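PDB 1J5X: glucosamine-6-phosphate deaminase from Thermotoga maritima, which belongs to the SIS-domain family of alpha/beta proteins and is built around two parallel beta-sheets packed among helices. Local coordinates for residues 253-258 against 280-285; 213-218 against 320-325; 233-236 against 241-244; 263-268 against 316-321. All blocks are in the same frame, centred on the assembly; numbering follows the deposited sequence.

Contact 1: 253-258 against 280-285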
loop_
_atom_site.group_PDB
_atom_site.type_symbol
_atom_site.label_atom_id
_atom_site.label_comp_id
_atom_site.label_asym_id
_atom_site.label_seq_id
_atom_site.Cartn_x
_atom_site.Cartn_y
_atom_site.Cartn_z
ATOM N N GLY A 253 6.829 3.667 23.399
ATOM C CA GLY A 253 6.645 5.099 23.353
ATOM C C GLY A 253 5.382 5.630 22.768
ATOM O O GLY A 253 4.648 6.391 23.442
ATOM N N PRO A 254 5.063 5.242 21.522
ATOM C CA PRO A 254 3.874 5.705 20.829
ATOM C C PRO A 254 2.567 5.521 21.603
ATOM O O PRO A 254 1.696 6.379 21.470
ATOM C CB PRO A 254 3.875 4.890 19.537
ATOM C CG PRO A 254 5.376 4.686 19.287
ATOM C CD PRO A 254 5.817 4.291 20.672
ATOM N N LYS A 255 2.472 4.477 22.423
ATOM C CA LYS A 255 1.164 4.235 23.079
ATOM C C LYS A 255 0.876 5.275 24.179
ATOM O O LYS A 255 -0.207 5.304 24.790
ATOM C CB LYS A 255 1.107 2.842 23.636
ATOM C CG LYS A 255 2.160 2.552 24.655
ATOM C CD LYS A 255 1.780 1.334 25.503
ATOM C CE LYS A 255 2.854 1.076 26.523
ATOM N NZ LYS A 255 2.594 -0.071 27.479
ATOM N N ALA A 256 1.846 6.135 24.440
ATOM C CA ALA A 256 1.594 7.187 25.423
ATOM C C ALA A 256 0.367 8.007 24.994
ATOM O O ALA A 256 -0.352 8.574 25.862
ATOM C CB ALA A 256 2.854 8.135 25.552
ATOM N N LEU A 257 0.102 8.105 23.693
ATOM C CA LEU A 257 -1.027 8.894 23.216
ATOM C C LEU A 257 -2.369 8.215 23.327
ATOM O O LEU A 257 -3.413 8.844 23.072
ATOM C CB LEU A 257 -0.898 9.232 21.755
ATOM C CG LEU A 257 0.176 10.198 21.344
ATOM C CD1 LEU A 257 0.070 10.399 19.871
ATOM C CD2 LEU A 257 -0.013 11.507 22.087
ATOM N N VAL A 258 -2.351 6.946 23.692
ATOM C CA VAL A 258 -3.640 6.239 23.682
ATOM C C VAL A 258 -4.644 6.720 24.735
ATOM O O VAL A 258 -4.294 6.884 25.902
ATOM C CB VAL A 258 -3.518 4.732 23.925
ATOM C CG1 VAL A 258 -4.959 4.096 23.918
ATOM C CG2 VAL A 258 -2.687 4.056 22.774
ATOM N N ARG A 280 -3.540 -6.258 21.966
ATOM C CA ARG A 280 -4.898 -5.787 21.850
ATOM C C ARG A 280 -5.484 -5.530 23.251
ATOM O O ARG A 280 -6.004 -4.430 23.506
ATOM C CB ARG A 280 -5.767 -6.837 21.142
ATOM C CG ARG A 280 -7.251 -6.511 21.182
ATOM C CD ARG A 280 -8.084 -7.415 20.276
ATOM N NE ARG A 280 -9.473 -6.949 20.285
ATOM C CZ ARG A 280 -10.316 -6.991 19.258
ATOM N NH1 ARG A 280 -9.959 -7.480 18.074
ATOM N NH2 ARG A 280 -11.544 -6.521 19.418
ATOM N N LYS A 281 -5.371 -6.514 24.143
ATOM C CA LYS A 281 -5.974 -6.352 25.485
ATOM C C LYS A 281 -5.307 -5.176 26.207
ATOM O O LYS A 281 -5.971 -4.393 26.889
ATOM C CB LYS A 281 -5.828 -7.634 26.327
ATOM C CG LYS A 281 -4.388 -8.106 26.577
ATOM C CD LYS A 281 -3.634 -7.262 27.642
ATOM C CE LYS A 281 -2.125 -7.548 27.730
ATOM N NZ LYS A 281 -1.827 -8.921 28.184
ATOM N N GLU A 282 -3.992 -5.029 26.018
ATOM C CA GLU A 282 -3.281 -3.932 26.666
ATOM C C GLU A 282 -3.789 -2.572 26.146
ATOM O O GLU A 282 -4.180 -1.697 26.934
ATOM C CB GLU A 282 -1.777 -4.127 26.478
ATOM C CG GLU A 282 -0.919 -3.037 27.137
ATOM C CD GLU A 282 0.548 -3.152 26.789
ATOM O OE1 GLU A 282 1.093 -4.260 26.891
ATOM O OE2 GLU A 282 1.157 -2.122 26.420
ATOM N N LEU A 283 -3.854 -2.388 24.834
ATOM C CA LEU A 283 -4.337 -1.143 24.299
ATOM C C LEU A 283 -5.793 -0.885 24.701
ATOM O O LEU A 283 -6.204 0.266 24.932
ATOM C CB LEU A 283 -4.231 -1.136 22.772
ATOM C CG LEU A 283 -2.796 -1.359 22.287
ATOM C CD1 LEU A 283 -2.741 -1.240 20.777
ATOM C CD2 LEU A 283 -1.870 -0.364 22.980
ATOM N N GLU A 284 -6.589 -1.955 24.754
ATOM C CA GLU A 284 -8.001 -1.813 25.132
ATOM C C GLU A 284 -8.098 -1.287 26.573
ATOM O O GLU A 284 -8.926 -0.435 26.885
ATOM C CB GLU A 284 -8.726 -3.190 24.974
ATOM C CG GLU A 284 -9.197 -3.442 23.507
ATOM C CD GLU A 284 -9.764 -4.850 23.246
ATOM O OE1 GLU A 284 -9.552 -5.717 24.082
ATOM O OE2 GLU A 284 -10.396 -5.062 22.184
ATOM N N SER A 285 -7.232 -1.772 27.435
ATOM C CA SER A 285 -7.266 -1.347 28.824
ATOM C C SER A 285 -6.841 0.101 28.988
ATOM O O SER A 285 -7.048 0.688 30.060
ATOM C CB SER A 285 -6.387 -2.257 29.678
ATOM O OG SER A 285 -5.004 -1.935 29.530
#
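Leu283 and Lys255 carry this contact, which has an apolar inner half and a charged outer half. On the inner side, Leu283 presents CD2 to the aliphatic root of the lysine: CD2 lies 4.4 Å from Lys255 CB, and Val258 CG2 approaches the same methyl at 4.5 Å. Val258 CG1 stands 4.2 Å from the carbonyl oxygen Leu283 O, placing the valine beside the helix backbone as well. These are loose van der Waals distances, yet Leu283 is buried, because Tyr250, Val264 and Val290 also pack on it.

On the outer side, Lys255 CG sits between the backbone N and the carbonyl carbon (chi1 60°), and the chain beyond it is extended, which carries NZ out to the carboxylate end of Glu282. There NZ donates to Glu282 OE2 at 2.7 Å in a salt bridge; the ammonium lies 40° above the carboxylate plane, and the two side chains meet at about a right angle. Glu282 reaches out with CG anti to its backbone N (chi1 -179°). Its other oxygen, OE1, is bridged to Arg251 NE.

Val258 N donates to Lys255 O at 2.9 Å, closing the turn, and the side chains of both residues point toward the helix.

One carboxylate is therefore held by two cations, one at each oxygen, which should restrict its rotation and probably favours its ionised form. The chemistry implies that the turn is tied to the helix by charge at the outer side and by a modest apolar patch beneath.

Contact 2: 213-218 against 320-325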
loop_
_atom_site.group_PDB
_atom_site.type_symbol
_atom_site.label_atom_id
_atom_site.label_comp_id
_atom_site.label_asym_id
_atom_site.label_seq_id
_atom_site.Cartn_x
_atom_site.Cartn_y
_atom_site.Cartn_z
ATOM N N ASP A 213 -10.860 9.936 16.832
ATOM C CA ASP A 213 -10.157 10.906 16.014
ATOM C C ASP A 213 -8.644 10.693 15.980
ATOM O O ASP A 213 -7.905 11.613 15.643
ATOM C CB ASP A 213 -10.428 12.328 16.500
ATOM C CG ASP A 213 -11.785 12.807 16.114
ATOM O OD1 ASP A 213 -12.063 13.004 14.909
ATOM O OD2 ASP A 213 -12.605 12.978 17.040
ATOM N N HIS A 214 -8.206 9.498 16.348
ATOM C CA HIS A 214 -6.766 9.151 16.350
ATOM C C HIS A 214 -6.712 7.718 15.822
ATOM O O HIS A 214 -7.135 6.787 16.546
ATOM C CB HIS A 214 -6.239 9.135 17.756
ATOM C CG HIS A 214 -4.804 8.737 17.844
ATOM N ND1 HIS A 214 -4.247 8.245 18.994
ATOM C CD2 HIS A 214 -3.817 8.748 16.919
ATOM C CE1 HIS A 214 -2.969 7.963 18.784
ATOM N NE2 HIS A 214 -2.686 8.261 17.532
ATOM N N PHE A 215 -6.208 7.564 14.598
ATOM C CA PHE A 215 -6.107 6.223 13.988
ATOM C C PHE A 215 -4.648 5.734 14.011
ATOM O O PHE A 215 -3.732 6.482 13.609
ATOM C CB PHE A 215 -6.557 6.266 12.539
ATOM C CG PHE A 215 -8.007 6.655 12.334
ATOM C CD1 PHE A 215 -8.902 6.682 13.405
ATOM C CD2 PHE A 215 -8.453 6.965 11.081
ATOM C CE1 PHE A 215 -10.246 7.033 13.176
ATOM C CE2 PHE A 215 -9.795 7.314 10.826
ATOM C CZ PHE A 215 -10.682 7.350 11.885
ATOM N N VAL A 216 -4.455 4.464 14.390
ATOM C CA VAL A 216 -3.117 3.861 14.482
ATOM C C VAL A 216 -3.185 2.575 13.650
ATOM O O VAL A 216 -4.151 1.807 13.809
ATOM C CB VAL A 216 -2.817 3.538 15.948
ATOM C CG1 VAL A 216 -1.506 2.755 16.106
ATOM C CG2 VAL A 216 -2.776 4.861 16.781
ATOM N N PHE A 217 -2.223 2.376 12.743
ATOM C CA PHE A 217 -2.167 1.190 11.877
ATOM C C PHE A 217 -0.907 0.403 12.212
ATOM O O PHE A 217 0.209 0.914 12.106
ATOM C CB PHE A 217 -2.231 1.684 10.438
ATOM C CG PHE A 217 -3.535 2.383 10.142
ATOM C CD1 PHE A 217 -4.645 1.620 9.834
ATOM C CD2 PHE A 217 -3.659 3.786 10.220
ATOM C CE1 PHE A 217 -5.903 2.205 9.573
ATOM C CE2 PHE A 217 -4.913 4.409 9.976
ATOM C CZ PHE A 217 -6.031 3.616 9.643
ATOM N N LEU A 218 -1.077 -0.857 12.640
ATOM C CA LEU A 218 0.060 -1.657 13.075
ATOM C C LEU A 218 0.258 -2.872 12.197
ATOM O O LEU A 218 -0.716 -3.527 11.861
ATOM C CB LEU A 218 -0.182 -2.129 14.522
ATOM C CG LEU A 218 -0.416 -1.092 15.636
ATOM C CD1 LEU A 218 -0.418 -1.832 17.035
ATOM C CD2 LEU A 218 0.783 -0.072 15.614
ATOM N N TYR A 320 -13.035 6.479 4.012
ATOM C CA TYR A 320 -14.260 6.929 3.346
ATOM C C TYR A 320 -15.386 7.166 4.360
ATOM O O TYR A 320 -15.985 8.253 4.438
ATOM C CB TYR A 320 -14.696 5.921 2.313
ATOM C CG TYR A 320 -15.922 6.406 1.565
ATOM C CD1 TYR A 320 -17.203 6.180 2.063
ATOM C CD2 TYR A 320 -15.783 7.164 0.399
ATOM C CE1 TYR A 320 -18.322 6.701 1.407
ATOM C CE2 TYR A 320 -16.888 7.693 -0.252
ATOM C CZ TYR A 320 -18.150 7.463 0.255
ATOM O OH TYR A 320 -19.242 8.043 -0.407
ATOM N N GLN A 321 -15.663 6.161 5.159
ATOM C CA GLN A 321 -16.732 6.296 6.129
ATOM C C GLN A 321 -16.460 7.418 7.114
ATOM O O GLN A 321 -17.398 8.126 7.532
ATOM C CB GLN A 321 -16.959 4.951 6.869
ATOM C CG GLN A 321 -17.494 3.843 5.912
ATOM C CD GLN A 321 -17.994 2.594 6.657
ATOM O OE1 GLN A 321 -18.213 2.732 7.957
ATOM N NE2 GLN A 321 -18.155 1.516 6.059
ATOM N N LYS A 322 -15.193 7.600 7.501
ATOM C CA LYS A 322 -14.893 8.657 8.463
ATOM C C LYS A 322 -15.097 10.020 7.835
ATOM O O LYS A 322 -15.498 10.969 8.543
ATOM C CB LYS A 322 -13.447 8.584 9.000
ATOM C CG LYS A 322 -13.050 9.747 9.935
ATOM C CD LYS A 322 -13.701 9.681 11.323
ATOM C CE LYS A 322 -13.347 10.937 12.136
ATOM N NZ LYS A 322 -13.832 10.916 13.536
ATOM N N ALA A 323 -14.810 10.147 6.548
ATOM C CA ALA A 323 -14.994 11.442 5.920
ATOM C C ALA A 323 -16.497 11.791 5.914
ATOM O O ALA A 323 -16.893 12.930 6.198
ATOM C CB ALA A 323 -14.493 11.414 4.539
ATOM N N ILE A 324 -17.323 10.796 5.595
ATOM C CA ILE A 324 -18.775 11.006 5.531
ATOM C C ILE A 324 -19.235 11.454 6.893
ATOM O O ILE A 324 -20.028 12.396 7.015
ATOM C CB ILE A 324 -19.520 9.685 5.118
ATOM C CG1 ILE A 324 -19.118 9.298 3.699
ATOM C CG2 ILE A 324 -21.076 9.873 5.187
ATOM C CD1 ILE A 324 -19.112 10.425 2.728
ATOM N N SER A 325 -18.708 10.773 7.900
ATOM C CA SER A 325 -18.965 11.035 9.298
ATOM C C SER A 325 -18.691 12.496 9.690
ATOM O O SER A 325 -19.446 13.101 10.469
ATOM C CB SER A 325 -18.077 10.117 10.109
ATOM O OG SER A 325 -18.310 10.233 11.492
#
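Charge pairing joins Lys322 to Asp213: NZ donates to OD1 at 3.1 Å in a salt bridge. The ammonium stands 59° out of the carboxylate plane, well above it, and the two side chains run at roughly a right angle to each other. Neither end relies on this bond alone. Asp213 OD1 also forms a salt bridge with Arg326 NH2, one turn further along the same helix, while Lys322 NZ donates to the carbonyl oxygens of His212 and Leu209. A carboxylate and two backbone carbonyls thus gather round one ammonium, an environment likely to favour its charged form.

Apolar contact accompanies the bridge along the lysine chain. Lys322 CD and CG each lie 3.9 Å from Phe215 CZ, and CB comes within 4.2 Å of that same ring atom, so the far end of the ring rests against several methylenes at once. The approach to the ring is slanting. A bend at chi2 (73°) helps one side chain serve both partners: CB, CG and CD all lie against the ring, and beyond the bend CE and NZ continue to Asp213 OD1.

The helix 313-326 thereby leans on the start of strand 214-218, whose backbone is hydrogen-bonded to strands 241-245 and 262-267 on its two sides. Phe215 is further enclosed by Cys234 of helix 222-238, by Ser242 and by Leu263.

Contact 3: 233-236 against 241-244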
loop_
_atom_site.group_PDB
_atom_site.type_symbol
_atom_site.label_atom_id
_atom_site.label_comp_id
_atom_site.label_asym_id
_atom_site.label_seq_id
_atom_site.Cartn_x
_atom_site.Cartn_y
_atom_site.Cartn_z
ATOM N N LYS A 233 -4.216 6.968 3.650
ATOM C CA LYS A 233 -5.591 7.048 3.122
ATOM C C LYS A 233 -6.481 7.803 4.093
ATOM O O LYS A 233 -7.316 8.613 3.659
ATOM C CB LYS A 233 -6.191 5.648 2.900
ATOM C CG LYS A 233 -5.391 4.667 2.040
ATOM C CD LYS A 233 -5.223 5.070 0.582
ATOM C CE LYS A 233 -4.127 6.189 0.361
ATOM N NZ LYS A 233 -3.528 6.119 -1.038
ATOM N N CYS A 234 -6.346 7.547 5.381
ATOM C CA CYS A 234 -7.214 8.240 6.327
ATOM C C CYS A 234 -6.830 9.670 6.515
ATOM O O CYS A 234 -7.691 10.499 6.869
ATOM C CB CYS A 234 -7.247 7.558 7.653
ATOM S SG CYS A 234 -8.055 5.893 7.455
ATOM N N ILE A 235 -5.558 9.977 6.275
ATOM C CA ILE A 235 -5.144 11.374 6.398
ATOM C C ILE A 235 -5.724 12.123 5.237
ATOM O O ILE A 235 -6.403 13.133 5.442
ATOM C CB ILE A 235 -3.569 11.519 6.397
ATOM C CG1 ILE A 235 -3.016 11.041 7.740
ATOM C CG2 ILE A 235 -3.176 12.975 6.104
ATOM C CD1 ILE A 235 -1.452 10.669 7.761
ATOM N N GLU A 236 -5.519 11.629 4.025
ATOM C CA GLU A 236 -6.000 12.312 2.868
ATOM C C GLU A 236 -7.524 12.348 2.739
ATOM O O GLU A 236 -8.113 13.397 2.428
ATOM C CB GLU A 236 -5.475 11.692 1.592
ATOM C CG GLU A 236 -3.958 11.774 1.368
ATOM C CD GLU A 236 -3.531 10.998 0.113
ATOM O OE1 GLU A 236 -4.036 9.867 -0.095
ATOM O OE2 GLU A 236 -2.683 11.471 -0.665
ATOM N N PHE A 241 -5.828 12.499 12.039
ATOM C CA PHE A 241 -4.439 12.276 12.395
ATOM C C PHE A 241 -4.314 10.742 12.440
ATOM O O PHE A 241 -5.045 10.076 13.185
ATOM C CB PHE A 241 -4.128 12.876 13.782
ATOM N N SER A 242 -3.408 10.200 11.628
ATOM C CA SER A 242 -3.203 8.759 11.580
ATOM C C SER A 242 -1.714 8.484 11.521
ATOM O O SER A 242 -0.963 9.281 10.924
ATOM C CB SER A 242 -3.823 8.194 10.322
ATOM O OG SER A 242 -5.201 8.543 10.178
ATOM N N GLU A 243 -1.324 7.342 12.047
ATOM C CA GLU A 243 0.079 6.982 12.077
ATOM C C GLU A 243 0.247 5.465 12.006
ATOM O O GLU A 243 -0.663 4.710 12.366
ATOM C CB GLU A 243 0.753 7.486 13.345
ATOM C CG GLU A 243 0.066 7.067 14.625
ATOM C CD GLU A 243 0.633 7.751 15.902
ATOM O OE1 GLU A 243 1.780 8.308 15.923
ATOM O OE2 GLU A 243 -0.053 7.690 16.932
ATOM N N ALA A 244 1.430 5.055 11.551
ATOM C CA ALA A 244 1.706 3.628 11.423
ATOM C C ALA A 244 2.988 3.204 12.140
ATOM O O ALA A 244 3.926 3.970 12.188
ATOM C CB ALA A 244 1.775 3.299 9.978
#
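Cys234 faces Ser242 through its methylene: CB lies 3.4 Å from Ser242 OG. The thiol is turned elsewhere, with SG anti to the carbonyl carbon (chi1 -66°), and the cysteine side chain also packs on Phe215, Phe217 and Leu318. The serine hydroxyl is not bonded to the helix segment; its hydrogen-bond partner is the carbonyl oxygen of Thr240, in the turn that leads into the strand.

Ile235 follows and comes closest to the strand backbone. Its CD1 approaches Ser242 O at 3.5 Å, while CG1 sits 3.9 Å from Ser242 CB and 4.0 Å from Ser242 N. The longer branch of the isoleucine is thus laid alongside the serine residue, backbone and side chain together. The same residue marks the nearest backbone approach, 6.1 Å between the CA atoms of Ile235 and Phe241.

No hydrogen bond spans the two segments, so the evidence is for van der Waals packing round a single serine. The arrangement is that of the tight return at the end of a beta-alpha-beta crossover: strand 214-218, helix 222-238 and strand 241-245, with the two strands parallel neighbours in the sheet.

Contact 4: 263-268 against 316-321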
loop_
_atom_site.group_PDB
_atom_site.type_symbol
_atom_site.label_atom_id
_atom_site.label_comp_id
_atom_site.label_asym_id
_atom_site.label_seq_id
_atom_site.Cartn_x
_atom_site.Cartn_y
_atom_site.Cartn_z
ATOM N N LEU A 263 -8.294 4.587 17.663
ATOM C CA LEU A 263 -8.770 3.406 16.925
ATOM C C LEU A 263 -7.519 2.730 16.329
ATOM O O LEU A 263 -6.773 3.376 15.601
ATOM C CB LEU A 263 -9.707 3.823 15.779
ATOM C CG LEU A 263 -10.229 2.735 14.801
ATOM C CD1 LEU A 263 -11.000 1.685 15.580
ATOM C CD2 LEU A 263 -11.097 3.328 13.730
ATOM N N VAL A 264 -7.324 1.437 16.629
ATOM C CA VAL A 264 -6.150 0.714 16.131
ATOM C C VAL A 264 -6.566 -0.363 15.123
ATOM O O VAL A 264 -7.485 -1.127 15.405
ATOM C CB VAL A 264 -5.417 0.025 17.310
ATOM C CG1 VAL A 264 -4.136 -0.720 16.793
ATOM C CG2 VAL A 264 -5.065 1.047 18.388
ATOM N N PHE A 265 -5.919 -0.430 13.949
ATOM C CA PHE A 265 -6.203 -1.500 12.986
ATOM C C PHE A 265 -4.899 -2.262 12.988
ATOM O O PHE A 265 -3.839 -1.714 12.653
ATOM C CB PHE A 265 -6.443 -0.987 11.592
ATOM C CG PHE A 265 -7.892 -0.740 11.271
ATOM C CD1 PHE A 265 -8.773 -0.284 12.261
ATOM C CD2 PHE A 265 -8.356 -0.864 9.976
ATOM C CE1 PHE A 265 -10.129 0.043 11.922
ATOM C CE2 PHE A 265 -9.728 -0.530 9.644
ATOM C CZ PHE A 265 -10.573 -0.082 10.652
HETATM N N MSE A 266 -4.968 -3.509 13.420
HETATM C CA MSE A 266 -3.814 -4.340 13.554
HETATM C C MSE A 266 -3.824 -5.433 12.477
HETATM O O MSE A 266 -4.796 -6.207 12.371
HETATM C CB MSE A 266 -3.834 -4.976 14.949
HETATM C CG MSE A 266 -2.591 -5.819 15.232
HETATM SE SE MSE A 266 -2.628 -6.563 17.065
HETATM C CE MSE A 266 -3.707 -5.236 17.919
ATOM N N GLN A 267 -2.745 -5.501 11.692
ATOM C CA GLN A 267 -2.623 -6.525 10.620
ATOM C C GLN A 267 -2.027 -7.783 11.229
ATOM O O GLN A 267 -0.831 -7.821 11.577
ATOM C CB GLN A 267 -1.682 -6.053 9.548
ATOM C CG GLN A 267 -2.103 -4.718 8.880
ATOM C CD GLN A 267 -3.378 -4.795 8.041
ATOM O OE1 GLN A 267 -3.744 -5.853 7.518
ATOM N NE2 GLN A 267 -4.055 -3.639 7.872
ATOM N N LYS A 268 -2.848 -8.825 11.403
ATOM C CA LYS A 268 -2.319 -10.075 12.002
ATOM C C LYS A 268 -1.342 -10.820 11.078
ATOM O O LYS A 268 -1.556 -10.859 9.899
ATOM C CB LYS A 268 -3.476 -11.033 12.298
ATOM C CG LYS A 268 -4.519 -10.470 13.292
ATOM C CD LYS A 268 -5.611 -11.564 13.698
ATOM C CE LYS A 268 -4.961 -12.623 14.592
ATOM N NZ LYS A 268 -4.524 -12.069 15.920
ATOM N N GLN A 316 -9.026 2.007 3.576
ATOM C CA GLN A 316 -9.647 2.884 2.558
ATOM C C GLN A 316 -11.142 3.061 2.925
ATOM O O GLN A 316 -11.701 4.114 2.734
ATOM C CB GLN A 316 -9.628 2.240 1.198
ATOM C CG GLN A 316 -8.246 2.044 0.563
ATOM C CD GLN A 316 -8.338 1.179 -0.688
ATOM O OE1 GLN A 316 -9.269 1.294 -1.429
ATOM N NE2 GLN A 316 -7.354 0.316 -0.927
ATOM N N ILE A 317 -11.777 1.979 3.393
ATOM C CA ILE A 317 -13.182 2.040 3.801
ATOM C C ILE A 317 -13.317 2.876 5.084
ATOM O O ILE A 317 -14.271 3.654 5.225
ATOM C CB ILE A 317 -13.770 0.574 3.988
ATOM C CG1 ILE A 317 -13.871 -0.092 2.628
ATOM C CG2 ILE A 317 -15.133 0.601 4.736
ATOM C CD1 ILE A 317 -14.267 -1.631 2.700
ATOM N N LEU A 318 -12.372 2.737 6.004
ATOM C CA LEU A 318 -12.397 3.534 7.216
ATOM C C LEU A 318 -12.278 5.003 6.799
ATOM O O LEU A 318 -13.059 5.856 7.257
ATOM C CB LEU A 318 -11.221 3.180 8.125
ATOM C CG LEU A 318 -11.099 4.065 9.380
ATOM C CD1 LEU A 318 -12.339 3.901 10.346
ATOM C CD2 LEU A 318 -9.862 3.628 10.119
ATOM N N GLY A 319 -11.350 5.284 5.889
ATOM C CA GLY A 319 -11.149 6.675 5.498
ATOM C C GLY A 319 -12.434 7.249 4.914
ATOM O O GLY A 319 -12.858 8.389 5.251
ATOM N N TYR A 320 -13.035 6.479 4.012
ATOM C CA TYR A 320 -14.260 6.929 3.346
ATOM C C TYR A 320 -15.386 7.166 4.360
ATOM O O TYR A 320 -15.985 8.253 4.438
ATOM C CB TYR A 320 -14.696 5.921 2.313
ATOM C CG TYR A 320 -15.922 6.406 1.565
ATOM C CD1 TYR A 320 -17.203 6.180 2.063
ATOM C CD2 TYR A 320 -15.783 7.164 0.399
ATOM C CE1 TYR A 320 -18.322 6.701 1.407
ATOM C CE2 TYR A 320 -16.888 7.693 -0.252
ATOM C CZ TYR A 320 -18.150 7.463 0.255
ATOM O OH TYR A 320 -19.242 8.043 -0.407
ATOM N N GLN A 321 -15.663 6.161 5.159
ATOM C CA GLN A 321 -16.732 6.296 6.129
ATOM C C GLN A 321 -16.460 7.418 7.114
ATOM O O GLN A 321 -17.398 8.126 7.532
ATOM C CB GLN A 321 -16.959 4.951 6.869
ATOM C CG GLN A 321 -17.494 3.843 5.912
ATOM C CD GLN A 321 -17.994 2.594 6.657
ATOM O OE1 GLN A 321 -18.213 2.732 7.957
ATOM N NE2 GLN A 321 -18.155 1.516 6.059
#
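Lys268 NZ, gripped by the carboxylates of Glu292, Glu276 and Asp273, lies just past the end of a strand whose Leu263 and Phe265 instead meet Leu318 in an entirely apolar contact. Three acids round one ammonium should favour its charged state.

The contact itself is built on one helix side chain. With CG of Leu318 anti to the backbone N (chi1 175°), the branch point is carried toward the strand, and both methyls touch it. Its CD1 meets Leu263 CD2 at 3.6 Å, the two leucines reaching for each other tip to tip, and Leu263 CD2 is also 3.8 Å from the second methyl, Leu318 CD2.

That second methyl makes a CH-pi contact with Phe265. Leu318 CD2 lies over one face of the ring, 4.2 Å from its centroid and 25° off the ring normal. The offset runs toward the rim at CZ, where the distance between Leu318 CD2 and Phe265 CZ shortens to 3.8 Å. Leu318 CB, 4.2 Å from the same CZ, brings the root of the side chain to the ring as well. All three residues are buried, and both Leu318 methyls have a partner on the strand.

Leu263 and Phe265 point from one face of strand 262-267 to helix 313-326, whose Ile317 packs in turn on helix 184-205. Val264 and Met266 (selenomethionine) point from the other face to helix 273-285. The strand is thus sandwiched between helices, and its edges are flanked by strands 214-218 and 289-293.

In the fold
Contacts 2, 3 and 4 form one compact cluster: the centres of 2 and 3, and of 2 and 4, are about 7 Å apart, and those of 3 and 4 about 10 Å. Contacts 2 and 4 share helix 313-326, and Phe215 CD2 lies 3.7 Å from Leu318 CD2. Cys234 SG, 3.9 Å from Leu318 CD2, ties in contact 3. Contact 1 lies farther off, its centre about 17 to 18 Å from the others, but Leu257 CB still packs on His214 CE1 (3.8 Å) and Leu257 CD1 on Glu243 OE2 (4.0 Å). Its helix packs on the four-stranded parallel sheet, where Leu283 CD1 meets Val264 CG2 at 4.0 Å. All four contacts belong to the region around that sheet.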